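Long-range contacts in hypothetical protein (Parabacteroides merdae, PDB 4OO3), which is a putative oxidoreductase that probably binds NAD(P) through its Rossmann fold, its substrate and reaction being unknown: residues I15-G20 against D78-M83; Y40-T45 against I72-D77; Q235-R240 against M423-Y428; R240-L245 against K293-T298. All coordinates share one frame; numbering follows the deposited sequence.

Contact 1: residues I15-G20 against D78-M83; sequences ITLDPG and DYLEKM
Met83, a selenomethionine, and Leu17 form the tightest apolar contact between the strand of 15-20 and the helix of 78-83. The methyl CE of Met83 lies 3.4 Å from Leu17 CD2, closer than carbons usually pack. The same methyl also borders Leu17 CD1. Met83 reaches this place because its chain bends at both chi2 and chi3, which turns CE back toward the strand. Its earlier atoms serve Ile15: CG meets Ile15 CG2 at 3.7 Å, and SE approaches Ile15 CD1. Leu17 has CG anti to the backbone N (chi1 -180°), and its two methyls spread over the helix. CD2 touches Leu80 CD1 at 3.9 Å. CD1 comes in at the edge of the Tyr79 ring, near its plane, 3.9 Å from CD1 of that ring.

The polar groups meet through a third party. Asp18 OD2 and Tyr79 OH stand 3.9 Å apart. The hydroxyl of Tyr104 bonds both and thus ties the end of the strand to the start of the helix.

The axes of strand 15-17 and helix 79-83 run nearly antiparallel, at 158° and 10.3 Å apart, as expected for a helix lying on a parallel Rossmann sheet. Strand 14-17 is flanked in that sheet by strands 38-43 and 91-94. Helix 98-110 packs beside the contact, with Tyr104 against Leu17 and Thr108 against Met83.

Contact 2: residues Y40-T45 against I72-D77; sequences YVYAPT and IVYTGD
Strands 40-43 and 72-75 run parallel, 4.8 Å apart, and Val41 and Ala43 each give an N-H to one carbonyl of the other strand and offer their own C=O to the next N-H along it. The shortest of these four bonds is Tyr74 N to Val41 O, 2.8 Å; Val41 N to Ile72 O is the straightest, with 166° at the hydrogen. Ala43 O holds Gly76 N at 3.2 Å and carries the pairing just past the strand end. A water donates to both Val41 O and Ile72 O and lies over one face of the Tyr42 ring, toward the rim.

These are the first and last strands of a beta-alpha-beta unit whose helix, 47-61, packs on Val41, Ala43 and Val73. Strand 70-75 is outermost in the Rossmann sheet. On this helix-covered face, Thr75 OG1 meets Thr45 CG2 at 3.6 Å.

On the other face, Tyr40 and Ile72 lie side by side. Ile72 CD1 sits 3.3 Å from Tyr40 CE1 and also borders CZ and OH. With only an alanine at Tyr40, this methyl is likely to lose its aromatic neighbour, with a gap opening beside it. Tyr42 and Tyr74 cross at about a right angle, with Tyr42 CD2 3.8 Å from Tyr74 CB. Their first torsions differ, -60° and -179°, which parts the hydroxyls: Tyr42 OH bonds Glu86, Tyr74 OH bonds Asp78.

Contact 3: residues Q235-R240 against M423-Y428; sequences QIIDYR and MLAKYY
Helix 419-439 of the putative oxidoreductase C-terminal domain receives the start of the short helix 239-242, and an offset stack of Tyr239 on Tyr428 carries the contact. The ring centroids are 4.9 Å apart and the planes are inclined by 30°. Tyr239 CD1 lies over one face of the Tyr428 ring, toward its rim, 3.4 Å from Tyr428 CD1. Tyr428 presents that face with CG anti to its backbone N (chi1 174°). A serine in place of Tyr428 would probably leave the Tyr239 ring without its stacking partner and less firmly held against turning.

Behind the stack, the packing is aliphatic. Tyr239 CB sits 3.8 Å from Ala425 CB, and that small methyl lets the backbones come close. Ile237 CG2 touches the same methyl at 3.7 Å. Tyr239 CD2 approaches Leu424 CB obliquely, at 4.1 Å. Asp238 OD1 accepts from Arg240 N at 3.1 Å, a capping bond that probably helps shape the turn presenting Tyr239.

Between the two segments the attraction is apolar and aromatic, so the fit depends on the shape of rings and methyls; Asn422, just before 423-428 on the same helix, adds polar ties to the backbone of Gln235 and Ile237.

Contact 4: residues R240-L245 against K293-T298; sequences RKDIEL and KIKGVT
Lys295 lies alongside Asp242, both side chains pointing the same way, and its aliphatic part does the touching. Its CB leads to CG, which meets Asp242 CB and CG, each at 3.8 Å. CD comes next, over the carboxylate, 3.7 Å from Asp242 CG and as close to OD2. Bends at chi2, chi3 and chi4 then carry CE and NZ aside. NZ ends 5.6 Å from Asp242 OD2, too far for a salt bridge, and bonds Gln235 OE1 instead. A water links NZ and OD2 weakly. Asp242 OD2 has its own stronger partner in Asp238 N.

The backbones are joined more firmly. Lys295 N reaches Asp242 O on a lone pair in the carbonyl plane, at 2.8 Å. Glu244 and Lys293 form an antiparallel hydrogen-bonded pair, Lys293 N to Glu244 O being 2.7 Å and nearly straight at 169°. Ile243 and Ile294 are the non-hydrogen-bonded pair, with Ile243 CD1 3.8 Å from Ile294 CB. Lys295 and Gly296 are the central residues of a type I' turn, the tight kind that suits a beta hairpin. A second water bridges Asp242 O and Gly296 N.

The turn joins strands 282-294 and 297-306, and strand 243-255 flanks the first of them at the edge of the mixed sheet. Ile243 rests on Tyr428 and Thr429 of helix 419-439, and Ile294 on Val227 and Gln228 of helix 220-231.

How the contacts relate
Contacts 1 and 2 belong to the Rossmann sheet, contacts 3 and 4 to the C-terminal domain; the centres of contacts 2 and 4 are about 43 Å apart. Contact 1 is buried. Contacts 2 and 3 are partly buried, and contact 4 lies at the surface. The strand pairs, contacts 2 and 4, rest on backbone bonds, parallel in one and antiparallel in the other. Contacts 1 and 3 pack a helix mainly through side chains, with no backbone bonds between the segments. Contact 2 is nested in the loop closed by contact 1, and strands 14-17 and 38-43 are sheet neighbours. Contact 4 is likewise nested in the loop closed by contact 3, and both use helix 239-242 and share Arg240.

Contact 1: residues I15-G20 against D78-M83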
# COMPACT_ATOMS: atom_id res chain seq x y z
N ILE A 15 11.92 -17.01 4.00
CA ILE A 15 12.76 -16.94 2.83
C ILE A 15 12.64 -15.52 2.30
O ILE A 15 11.54 -15.02 2.13
CB ILE A 15 12.28 -17.87 1.71
CG1 ILE A 15 12.26 -19.33 2.19
CG2 ILE A 15 13.16 -17.71 0.48
CD1 ILE A 15 11.52 -20.27 1.26
N THR A 16 13.75 -14.88 2.02
CA THR A 16 13.70 -13.56 1.41
C THR A 16 14.19 -13.69 -0.01
O THR A 16 15.34 -14.02 -0.24
CB THR A 16 14.53 -12.56 2.22
OG1 THR A 16 14.15 -12.64 3.60
CG2 THR A 16 14.28 -11.14 1.71
N LEU A 17 13.30 -13.46 -0.97
CA LEU A 17 13.60 -13.69 -2.37
C LEU A 17 13.79 -12.39 -3.13
O LEU A 17 12.87 -11.58 -3.24
CB LEU A 17 12.47 -14.49 -3.01
CG LEU A 17 12.64 -14.82 -4.50
CD1 LEU A 17 13.84 -15.72 -4.74
CD2 LEU A 17 11.36 -15.44 -5.00
N ASP A 18 15.01 -12.20 -3.64
CA ASP A 18 15.36 -11.03 -4.45
C ASP A 18 14.83 -9.73 -3.85
O ASP A 18 14.05 -9.03 -4.48
CB ASP A 18 14.84 -11.23 -5.88
CG ASP A 18 15.39 -10.19 -6.85
OD1 ASP A 18 16.44 -9.58 -6.57
OD2 ASP A 18 14.76 -9.99 -7.91
N PRO A 19 15.26 -9.41 -2.61
CA PRO A 19 14.80 -8.19 -1.96
C PRO A 19 15.39 -6.96 -2.65
O PRO A 19 16.57 -6.96 -2.98
CB PRO A 19 15.34 -8.32 -0.54
CG PRO A 19 16.58 -9.14 -0.70
CD PRO A 19 16.26 -10.12 -1.80
N GLY A 20 14.55 -5.96 -2.89
CA GLY A 20 15.00 -4.73 -3.54
C GLY A 20 14.34 -3.48 -3.01
O GLY A 20 14.48 -2.42 -3.62
N ASP A 78 21.31 -18.31 -10.44
CA ASP A 78 20.31 -19.36 -10.25
C ASP A 78 19.60 -19.28 -8.89
O ASP A 78 19.17 -20.31 -8.36
CB ASP A 78 20.97 -20.73 -10.40
CG ASP A 78 22.07 -20.98 -9.36
OD1 ASP A 78 22.52 -20.02 -8.69
OD2 ASP A 78 22.50 -22.14 -9.23
N TYR A 79 19.49 -18.07 -8.33
CA TYR A 79 18.91 -17.88 -6.99
C TYR A 79 17.52 -18.51 -6.84
O TYR A 79 17.26 -19.20 -5.85
CB TYR A 79 18.89 -16.39 -6.59
CG TYR A 79 18.07 -15.50 -7.50
CD1 TYR A 79 16.72 -15.28 -7.26
CD2 TYR A 79 18.65 -14.89 -8.61
CE1 TYR A 79 15.97 -14.48 -8.10
CE2 TYR A 79 17.90 -14.09 -9.46
CZ TYR A 79 16.57 -13.88 -9.19
OH TYR A 79 15.84 -13.09 -10.03
N LEU A 80 16.64 -18.31 -7.83
CA LEU A 80 15.26 -18.82 -7.77
C LEU A 80 15.26 -20.34 -7.84
O LEU A 80 14.59 -21.01 -7.06
CB LEU A 80 14.40 -18.25 -8.90
CG LEU A 80 12.93 -18.69 -8.90
CD1 LEU A 80 12.18 -18.13 -7.70
CD2 LEU A 80 12.25 -18.27 -10.19
N GLU A 81 15.99 -20.86 -8.82
CA GLU A 81 16.18 -22.29 -8.99
C GLU A 81 16.68 -22.96 -7.70
O GLU A 81 16.18 -24.03 -7.32
CB GLU A 81 17.13 -22.50 -10.18
CG GLU A 81 17.55 -23.92 -10.49
CD GLU A 81 18.49 -23.98 -11.69
OE1 GLU A 81 18.08 -23.54 -12.78
OE2 GLU A 81 19.64 -24.44 -11.54
N LYS A 82 17.63 -22.32 -7.01
CA LYS A 82 18.18 -22.85 -5.74
C LYS A 82 17.17 -22.82 -4.60
O LYS A 82 17.06 -23.76 -3.83
CB LYS A 82 19.45 -22.09 -5.31
CG LYS A 82 20.74 -22.66 -5.89
CD LYS A 82 21.15 -23.95 -5.20
CE LYS A 82 22.23 -24.68 -5.99
NZ LYS A 82 23.53 -23.95 -5.97
N MSE A 83 16.44 -21.72 -4.49
CA MSE A 83 15.41 -21.58 -3.47
C MSE A 83 14.38 -22.67 -3.58
O MSE A 83 14.03 -23.32 -2.59
CB MSE A 83 14.72 -20.23 -3.61
CG MSE A 83 13.90 -19.90 -2.37
SE MSE A 83 12.00 -20.23 -2.76
CE MSE A 83 11.70 -18.36 -3.24

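Contact 2: residues Y40-T45 against I72-D77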
# COMPACT_ATOMS: atom_id res chain seq x y z
N TYR A 40 16.50 -17.47 5.31
CA TYR A 40 17.13 -17.90 4.07
C TYR A 40 16.95 -16.87 2.97
O TYR A 40 15.83 -16.58 2.56
CB TYR A 40 16.58 -19.28 3.68
CG TYR A 40 16.85 -20.30 4.76
CD1 TYR A 40 18.07 -20.96 4.82
CD2 TYR A 40 15.92 -20.57 5.76
CE1 TYR A 40 18.35 -21.88 5.82
CE2 TYR A 40 16.19 -21.49 6.77
CZ TYR A 40 17.41 -22.14 6.79
OH TYR A 40 17.71 -23.05 7.77
N VAL A 41 18.06 -16.29 2.52
CA VAL A 41 18.05 -15.29 1.45
C VAL A 41 18.57 -15.89 0.14
O VAL A 41 19.62 -16.53 0.11
CB VAL A 41 18.95 -14.08 1.84
CG1 VAL A 41 19.07 -13.09 0.69
CG2 VAL A 41 18.43 -13.39 3.10
N TYR A 42 17.82 -15.68 -0.94
CA TYR A 42 18.24 -16.03 -2.29
C TYR A 42 18.09 -14.82 -3.19
O TYR A 42 17.00 -14.25 -3.29
CB TYR A 42 17.38 -17.17 -2.85
CG TYR A 42 17.45 -18.43 -2.02
CD1 TYR A 42 16.66 -18.58 -0.90
CD2 TYR A 42 18.33 -19.46 -2.35
CE1 TYR A 42 16.72 -19.72 -0.13
CE2 TYR A 42 18.39 -20.62 -1.58
CZ TYR A 42 17.58 -20.73 -0.47
OH TYR A 42 17.61 -21.85 0.31
N ALA A 43 19.16 -14.43 -3.86
CA ALA A 43 19.14 -13.22 -4.65
C ALA A 43 20.27 -13.19 -5.65
O ALA A 43 21.30 -13.82 -5.43
CB ALA A 43 19.25 -12.01 -3.73
N PRO A 44 20.10 -12.45 -6.76
CA PRO A 44 21.28 -12.20 -7.56
C PRO A 44 22.26 -11.34 -6.76
O PRO A 44 21.86 -10.63 -5.83
CB PRO A 44 20.73 -11.44 -8.77
CG PRO A 44 19.51 -10.76 -8.25
CD PRO A 44 18.94 -11.66 -7.19
N THR A 45 23.54 -11.42 -7.11
CA THR A 45 24.55 -10.56 -6.50
C THR A 45 24.23 -9.12 -6.85
O THR A 45 23.59 -8.86 -7.87
CB THR A 45 25.96 -10.88 -7.03
OG1 THR A 45 25.96 -10.74 -8.46
CG2 THR A 45 26.39 -12.30 -6.67
N ILE A 72 21.22 -16.64 6.31
CA ILE A 72 21.91 -17.65 5.53
C ILE A 72 21.71 -17.30 4.07
O ILE A 72 20.65 -17.53 3.51
CB ILE A 72 21.35 -19.05 5.83
CG1 ILE A 72 21.47 -19.36 7.33
CG2 ILE A 72 22.10 -20.09 5.02
CD1 ILE A 72 20.54 -20.45 7.82
N VAL A 73 22.75 -16.76 3.45
CA VAL A 73 22.63 -16.09 2.16
C VAL A 73 23.13 -16.96 1.01
O VAL A 73 24.16 -17.62 1.12
CB VAL A 73 23.43 -14.78 2.16
CG1 VAL A 73 23.34 -14.08 0.80
CG2 VAL A 73 22.96 -13.87 3.29
N TYR A 74 22.37 -16.94 -0.08
CA TYR A 74 22.82 -17.49 -1.36
C TYR A 74 22.66 -16.43 -2.44
O TYR A 74 21.54 -15.97 -2.71
CB TYR A 74 22.01 -18.71 -1.76
CG TYR A 74 22.51 -19.25 -3.07
CD1 TYR A 74 23.56 -20.16 -3.11
CD2 TYR A 74 21.98 -18.80 -4.29
CE1 TYR A 74 24.04 -20.65 -4.30
CE2 TYR A 74 22.46 -19.28 -5.49
CZ TYR A 74 23.49 -20.20 -5.49
OH TYR A 74 23.98 -20.68 -6.67
N THR A 75 23.77 -16.07 -3.08
CA THR A 75 23.70 -15.17 -4.23
C THR A 75 24.26 -15.86 -5.46
O THR A 75 25.28 -16.54 -5.40
CB THR A 75 24.40 -13.82 -3.96
OG1 THR A 75 25.77 -14.03 -3.59
CG2 THR A 75 23.69 -13.08 -2.83
N GLY A 76 23.57 -15.69 -6.58
CA GLY A 76 23.95 -16.30 -7.85
C GLY A 76 22.86 -16.10 -8.88
O GLY A 76 21.73 -15.76 -8.53
N ASP A 77 23.19 -16.29 -10.15
CA ASP A 77 22.20 -16.20 -11.24
C ASP A 77 21.03 -17.16 -11.04
O ASP A 77 19.90 -16.86 -11.41
CB ASP A 77 22.85 -16.50 -12.59
CG ASP A 77 23.88 -15.46 -13.00
OD1 ASP A 77 23.61 -14.24 -12.85
OD2 ASP A 77 24.95 -15.87 -13.49
O HOH W 1 19.86 -19.16 1.45

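Contact 3: residues Q235-R240 against M423-Y428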
# COMPACT_ATOMS: atom_id res chain seq x y z
N GLN A 235 -17.48 -6.06 2.85
CA GLN A 235 -18.29 -6.54 1.73
C GLN A 235 -17.38 -7.18 0.69
O GLN A 235 -16.34 -6.61 0.33
CB GLN A 235 -19.07 -5.39 1.09
CG GLN A 235 -20.03 -4.69 2.03
CD GLN A 235 -20.70 -3.50 1.38
OE1 GLN A 235 -21.08 -3.55 0.22
NE2 GLN A 235 -20.84 -2.42 2.13
N ILE A 236 -17.78 -8.36 0.21
CA ILE A 236 -17.05 -9.08 -0.82
C ILE A 236 -17.30 -8.40 -2.16
O ILE A 236 -18.45 -8.29 -2.57
CB ILE A 236 -17.50 -10.55 -0.90
CG1 ILE A 236 -17.17 -11.26 0.42
CG2 ILE A 236 -16.84 -11.26 -2.08
CD1 ILE A 236 -17.54 -12.72 0.47
N ILE A 237 -16.25 -7.92 -2.81
CA ILE A 237 -16.39 -7.28 -4.12
C ILE A 237 -16.13 -8.32 -5.21
O ILE A 237 -15.06 -8.93 -5.24
CB ILE A 237 -15.39 -6.11 -4.30
CG1 ILE A 237 -15.43 -5.13 -3.11
CG2 ILE A 237 -15.65 -5.37 -5.61
CD1 ILE A 237 -16.75 -4.41 -2.91
N ASP A 238 -17.12 -8.53 -6.08
CA ASP A 238 -16.97 -9.41 -7.23
C ASP A 238 -16.54 -8.55 -8.41
O ASP A 238 -17.34 -7.80 -8.96
CB ASP A 238 -18.29 -10.13 -7.54
CG ASP A 238 -18.18 -11.11 -8.71
OD1 ASP A 238 -17.11 -11.19 -9.36
OD2 ASP A 238 -19.18 -11.81 -8.98
N TYR A 239 -15.28 -8.67 -8.82
CA TYR A 239 -14.73 -7.76 -9.82
C TYR A 239 -15.37 -7.97 -11.20
O TYR A 239 -15.38 -7.05 -12.02
CB TYR A 239 -13.20 -7.84 -9.87
CG TYR A 239 -12.61 -9.02 -10.60
CD1 TYR A 239 -12.51 -9.03 -11.98
CD2 TYR A 239 -12.12 -10.13 -9.90
CE1 TYR A 239 -11.98 -10.10 -12.66
CE2 TYR A 239 -11.57 -11.20 -10.57
CZ TYR A 239 -11.51 -11.18 -11.95
OH TYR A 239 -10.98 -12.23 -12.64
N ARG A 240 -15.91 -9.16 -11.43
CA ARG A 240 -16.64 -9.44 -12.67
C ARG A 240 -17.96 -8.67 -12.78
O ARG A 240 -18.43 -8.40 -13.89
CB ARG A 240 -16.89 -10.94 -12.80
CG ARG A 240 -15.62 -11.76 -12.91
CD ARG A 240 -15.90 -13.21 -13.25
NE ARG A 240 -14.69 -14.03 -13.24
CZ ARG A 240 -14.09 -14.50 -12.15
NH1 ARG A 240 -14.56 -14.23 -10.93
NH2 ARG A 240 -12.99 -15.25 -12.26
N MSE A 423 -8.69 -8.35 -2.90
CA MSE A 423 -7.35 -8.14 -3.47
C MSE A 423 -7.44 -8.24 -4.97
O MSE A 423 -6.92 -7.39 -5.71
CB MSE A 423 -6.32 -9.12 -2.91
CG MSE A 423 -5.88 -8.75 -1.49
SE MSE A 423 -4.43 -9.92 -0.86
CE MSE A 423 -5.46 -11.51 -0.33
N LEU A 424 -8.14 -9.26 -5.46
CA LEU A 424 -8.37 -9.41 -6.89
C LEU A 424 -9.15 -8.25 -7.50
O LEU A 424 -8.79 -7.76 -8.56
CB LEU A 424 -9.07 -10.73 -7.19
CG LEU A 424 -8.21 -11.98 -7.08
CD1 LEU A 424 -9.08 -13.21 -7.29
CD2 LEU A 424 -7.07 -11.94 -8.08
N ALA A 425 -10.22 -7.80 -6.84
CA ALA A 425 -10.99 -6.65 -7.34
C ALA A 425 -10.12 -5.41 -7.43
O ALA A 425 -10.22 -4.64 -8.38
CB ALA A 425 -12.21 -6.39 -6.47
N LYS A 426 -9.25 -5.26 -6.44
CA LYS A 426 -8.33 -4.14 -6.36
C LYS A 426 -7.40 -4.14 -7.56
O LYS A 426 -7.28 -3.13 -8.26
CB LYS A 426 -7.51 -4.27 -5.08
CG LYS A 426 -6.60 -3.11 -4.76
CD LYS A 426 -5.30 -3.57 -4.10
CE LYS A 426 -5.53 -4.46 -2.90
NZ LYS A 426 -4.29 -5.00 -2.32
N TYR A 427 -6.73 -5.27 -7.78
CA TYR A 427 -5.77 -5.41 -8.87
C TYR A 427 -6.44 -5.42 -10.24
O TYR A 427 -5.85 -4.96 -11.23
CB TYR A 427 -4.88 -6.65 -8.68
CG TYR A 427 -3.87 -6.46 -7.58
CD1 TYR A 427 -2.86 -5.52 -7.71
CD2 TYR A 427 -3.93 -7.20 -6.40
CE1 TYR A 427 -1.94 -5.32 -6.70
CE2 TYR A 427 -3.02 -7.01 -5.39
CZ TYR A 427 -2.02 -6.07 -5.55
OH TYR A 427 -1.10 -5.87 -4.56
N TYR A 428 -7.67 -5.92 -10.32
CA TYR A 428 -8.45 -5.79 -11.55
C TYR A 428 -8.63 -4.32 -11.88
O TYR A 428 -8.44 -3.90 -13.03
CB TYR A 428 -9.82 -6.46 -11.43
CG TYR A 428 -10.70 -6.21 -12.64
CD1 TYR A 428 -10.53 -6.94 -13.81
CD2 TYR A 428 -11.68 -5.22 -12.62
CE1 TYR A 428 -11.32 -6.71 -14.92
CE2 TYR A 428 -12.48 -4.99 -13.73
CZ TYR A 428 -12.29 -5.73 -14.88
OH TYR A 428 -13.08 -5.49 -15.99

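Contact 4: residues R240-L245 against K293-T298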
# COMPACT_ATOMS: atom_id res chain seq x y z
N ARG A 240 -15.91 -9.16 -11.43
CA ARG A 240 -16.64 -9.44 -12.67
C ARG A 240 -17.96 -8.67 -12.78
O ARG A 240 -18.43 -8.40 -13.89
CB ARG A 240 -16.89 -10.94 -12.80
CG ARG A 240 -15.62 -11.76 -12.91
CD ARG A 240 -15.90 -13.21 -13.25
NE ARG A 240 -14.69 -14.03 -13.24
CZ ARG A 240 -14.09 -14.50 -12.15
NH1 ARG A 240 -14.56 -14.23 -10.93
NH2 ARG A 240 -12.99 -15.25 -12.26
N LYS A 241 -18.54 -8.30 -11.65
CA LYS A 241 -19.87 -7.68 -11.62
C LYS A 241 -19.91 -6.26 -11.05
O LYS A 241 -20.78 -5.49 -11.41
CB LYS A 241 -20.82 -8.56 -10.82
CG LYS A 241 -21.04 -9.92 -11.45
CD LYS A 241 -22.04 -10.75 -10.66
CE LYS A 241 -22.36 -12.04 -11.40
NZ LYS A 241 -23.38 -12.86 -10.69
N ASP A 242 -18.99 -5.93 -10.15
CA ASP A 242 -19.12 -4.72 -9.35
C ASP A 242 -18.26 -3.55 -9.81
O ASP A 242 -18.44 -2.43 -9.34
CB ASP A 242 -18.77 -5.04 -7.89
CG ASP A 242 -19.74 -6.02 -7.25
OD1 ASP A 242 -20.92 -6.05 -7.65
OD2 ASP A 242 -19.32 -6.75 -6.32
N ILE A 243 -17.33 -3.81 -10.73
CA ILE A 243 -16.36 -2.80 -11.14
C ILE A 243 -16.54 -2.46 -12.61
O ILE A 243 -16.48 -3.34 -13.47
CB ILE A 243 -14.90 -3.25 -10.91
CG1 ILE A 243 -14.66 -3.61 -9.44
CG2 ILE A 243 -13.93 -2.17 -11.36
CD1 ILE A 243 -14.75 -2.43 -8.48
N GLU A 244 -16.73 -1.18 -12.88
CA GLU A 244 -16.78 -0.65 -14.23
C GLU A 244 -15.80 0.52 -14.30
O GLU A 244 -15.96 1.50 -13.57
CB GLU A 244 -18.19 -0.15 -14.55
CG GLU A 244 -18.39 0.30 -16.00
CD GLU A 244 -19.69 1.07 -16.22
OE1 GLU A 244 -20.57 1.10 -15.33
OE2 GLU A 244 -19.84 1.65 -17.31
N LEU A 245 -14.81 0.43 -15.17
CA LEU A 245 -13.89 1.55 -15.35
C LEU A 245 -14.53 2.59 -16.24
O LEU A 245 -15.14 2.26 -17.25
CB LEU A 245 -12.54 1.12 -15.91
CG LEU A 245 -11.61 0.56 -14.83
CD1 LEU A 245 -11.80 -0.94 -14.68
CD2 LEU A 245 -10.17 0.90 -15.15
N LYS A 293 -16.53 2.93 -11.31
CA LYS A 293 -17.69 2.66 -10.48
C LYS A 293 -17.47 1.36 -9.73
O LYS A 293 -17.04 0.36 -10.31
CB LYS A 293 -18.96 2.60 -11.32
CG LYS A 293 -19.44 3.97 -11.74
CD LYS A 293 -20.68 3.93 -12.61
CE LYS A 293 -21.28 5.32 -12.72
NZ LYS A 293 -22.19 5.46 -13.88
N ILE A 294 -17.73 1.39 -8.42
CA ILE A 294 -17.68 0.22 -7.58
C ILE A 294 -19.05 0.07 -6.92
O ILE A 294 -19.44 0.89 -6.09
CB ILE A 294 -16.53 0.29 -6.53
CG1 ILE A 294 -16.75 -0.77 -5.44
CG2 ILE A 294 -16.43 1.66 -5.90
CD1 ILE A 294 -15.51 -1.08 -4.63
N LYS A 295 -19.78 -0.97 -7.33
CA LYS A 295 -21.15 -1.20 -6.90
C LYS A 295 -22.00 0.05 -7.05
O LYS A 295 -22.72 0.44 -6.13
CB LYS A 295 -21.21 -1.71 -5.45
CG LYS A 295 -20.26 -2.88 -5.21
CD LYS A 295 -20.87 -3.97 -4.35
CE LYS A 295 -20.94 -3.58 -2.89
NZ LYS A 295 -22.15 -4.15 -2.25
N GLY A 296 -21.90 0.68 -8.22
CA GLY A 296 -22.73 1.85 -8.55
C GLY A 296 -22.17 3.18 -8.08
O GLY A 296 -22.66 4.22 -8.49
N VAL A 297 -21.14 3.14 -7.23
CA VAL A 297 -20.55 4.35 -6.64
C VAL A 297 -19.34 4.78 -7.46
O VAL A 297 -18.41 4.00 -7.63
CB VAL A 297 -20.10 4.10 -5.18
CG1 VAL A 297 -19.51 5.37 -4.58
CG2 VAL A 297 -21.27 3.62 -4.35
N THR A 298 -19.34 6.01 -7.95
CA THR A 298 -18.21 6.53 -8.71
C THR A 298 -17.09 6.96 -7.76
O THR A 298 -17.28 7.82 -6.89
CB THR A 298 -18.61 7.72 -9.60
OG1 THR A 298 -19.62 7.32 -10.53
CG2 THR A 298 -17.41 8.23 -10.37
O HOH W 2 -20.21 -0.31 -10.28
O HOH W 3 -20.57 -6.76 -3.12